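Local coordinates for putative branched-chain amino acid transport system substrate-binding protein (Rhodopseudomonas palustris, PDB 3TX6), which probably binds aromatic acids derived from lignin, such as p-coumaric acid, as the periplasmic solute-binding component of an ABC transporter, at residues I8-T13 / V72-S77. Numbering follows the deposited sequence. Where two conformers were deposited one is given.
Sequences ITIGIT and VIMGSS
G11 is gripped through both its backbone N and O: N gives a hydrogen bond to V72 O at 3.0 Å, in the carbonyl plane, and O takes one from M74 N at 2.7 Å. T13 N bonds M74 O (3.0 Å), while the rung from V72 N to T9 O is weak. This is a parallel ladder, strands 8-13 and 72-75 running 20° apart as central neighbours in one lobe's sheet. M74, a selenomethionine, does most of the side-chain work. Its CB sits beside I12 CG1 at 4.1 Å, and CG, anti to the carbonyl carbon (chi1 -52°), passes I10 CG2. SE touches both isoleucines, 3.9 Å from I10 CG2 and 3.7 Å from I12 CD1. In the given conformer the chain bends at chi3 (24°) and CE lies 3.9 Å from I12 CD1; M74 and I12 each have a second conformer, so these tip contacts are less certain. Helix 282-304 covers this greasy face through L294, A290 and F291. On the G11–I73 face, the end of I73 leads away from the partner strand, and its side chain packs on V85 and A89 of helix 79-92. Beyond the ladder a cis peptide leads from G75 into S76; T13 OG1 and S76 OG both hydrogen-bond D50 OD2, and S77 touches the bound 3-(4-hydroxyphenyl)pyruvic acid. Apolar packing and backbone bonds thus fix the strands, while the shared carboxylate ties their polar ends beside the ligand pocket.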
loop_
_atom_site.group_PDB
_atom_site.type_symbol
_atom_site.label_atom_id
_atom_site.label_comp_id
_atom_site.label_asym_id
_atom_site.label_seq_id
_atom_site.Cartn_x
_atom_site.Cartn_y
_atom_site.Cartn_z
ATOM N N ILE A 8 2.426 -2.604 25.308
ATOM C CA ILE A 8 1.969 -1.667 24.311
ATOM C C ILE A 8 0.983 -2.456 23.457
ATOM O O ILE A 8 1.284 -3.557 23.007
ATOM C CB ILE A 8 3.149 -1.146 23.530
ATOM C CG1 ILE A 8 4.115 -0.394 24.525
ATOM C CG2 ILE A 8 2.706 -0.269 22.373
ATOM C CD1 ILE A 8 5.452 -0.272 23.951
ATOM N N THR A 9 -0.214 -1.917 23.297
ATOM C CA THR A 9 -1.338 -2.646 22.706
ATOM C C THR A 9 -1.564 -2.108 21.298
ATOM O O THR A 9 -1.812 -0.923 21.111
ATOM C CB THR A 9 -2.604 -2.506 23.578
ATOM O OG1 THR A 9 -2.284 -2.957 24.911
ATOM C CG2 THR A 9 -3.800 -3.310 22.997
ATOM N N ILE A 10 -1.578 -3.008 20.329
ATOM C CA ILE A 10 -1.673 -2.655 18.918
ATOM C C ILE A 10 -2.785 -3.502 18.335
ATOM O O ILE A 10 -2.732 -4.721 18.372
ATOM C CB ILE A 10 -0.386 -2.981 18.188
ATOM C CG1 ILE A 10 0.762 -2.184 18.824
ATOM C CG2 ILE A 10 -0.475 -2.673 16.663
ATOM C CD1 ILE A 10 2.104 -2.797 18.641
ATOM N N GLY A 11 -3.795 -2.834 17.778
ATOM C CA GLY A 11 -4.837 -3.532 17.035
ATOM C C GLY A 11 -4.685 -3.373 15.551
ATOM O O GLY A 11 -4.440 -2.270 15.048
ATOM N N ILE A 12 -4.875 -4.480 14.849
ATOM C CA ILE A 12 -4.689 -4.544 13.414
ATOM C C ILE A 12 -5.925 -5.157 12.777
ATOM O O ILE A 12 -6.315 -6.275 13.133
ATOM C CB ILE A 12 -3.462 -5.383 13.066
ATOM C CG1 ILE A 12 -2.249 -4.863 13.882
ATOM C CG2 ILE A 12 -3.204 -5.349 11.548
ATOM C CD1 ILE A 12 -0.921 -5.496 13.556
ATOM N N THR A 13 -6.524 -4.428 11.826
ATOM C CA THR A 13 -7.580 -4.991 11.003
ATOM C C THR A 13 -7.114 -5.052 9.570
ATOM O O THR A 13 -6.692 -4.044 9.009
ATOM C CB THR A 13 -8.948 -4.219 11.147
ATOM O OG1 THR A 13 -9.996 -4.946 10.443
ATOM C CG2 THR A 13 -8.887 -2.751 10.768
ATOM N N VAL A 72 -2.134 2.015 19.543
ATOM C CA VAL A 72 -2.016 2.230 18.086
ATOM C C VAL A 72 -2.954 1.272 17.383
ATOM O O VAL A 72 -3.097 0.115 17.830
ATOM C CB VAL A 72 -0.556 1.946 17.592
ATOM C CG1 VAL A 72 -0.378 2.196 16.109
ATOM C CG2 VAL A 72 0.445 2.788 18.395
ATOM N N ILE A 73 -3.549 1.727 16.281
ATOM C CA ILE A 73 -4.333 0.859 15.415
ATOM C C ILE A 73 -3.783 0.907 13.999
ATOM O O ILE A 73 -3.214 1.919 13.568
ATOM C CB ILE A 73 -5.849 1.140 15.517
ATOM C CG1 ILE A 73 -6.254 2.460 14.999
ATOM C CG2 ILE A 73 -6.321 0.920 16.928
ATOM C CD1 ILE A 73 -7.777 2.663 14.992
HETATM N N MSE A 74 -3.902 -0.217 13.303
HETATM C CA MSE A 74 -3.362 -0.366 11.962
HETATM C C MSE A 74 -4.407 -0.991 11.059
HETATM O O MSE A 74 -5.238 -1.776 11.474
HETATM C CB MSE A 74 -2.150 -1.310 11.935
HETATM C CG MSE A 74 -1.086 -0.936 12.948
HETATM SE SE MSE A 74 0.433 -2.143 12.883
HETATM C CE MSE A 74 0.198 -2.745 11.062
ATOM N N GLY A 75 -4.363 -0.607 9.792
ATOM C CA GLY A 75 -5.172 -1.251 8.776
ATOM C C GLY A 75 -5.778 -0.227 7.846
ATOM O O GLY A 75 -5.495 0.981 7.947
ATOM N N SER A 76 -6.611 -0.649 6.910
ATOM C CA SER A 76 -6.884 -2.026 6.551
ATOM C C SER A 76 -6.062 -2.294 5.266
ATOM O O SER A 76 -5.085 -1.630 5.019
ATOM C CB SER A 76 -8.419 -2.209 6.368
ATOM O OG SER A 76 -8.772 -3.517 5.920
ATOM N N SER A 77 -6.493 -3.281 4.466
ATOM C CA SER A 77 -5.722 -3.742 3.312
ATOM C C SER A 77 -6.051 -2.996 2.005
ATOM O O SER A 77 -5.287 -3.018 1.046
ATOM C CB SER A 77 -5.955 -5.248 3.094
ATOM O OG SER A 77 -5.540 -5.993 4.244
#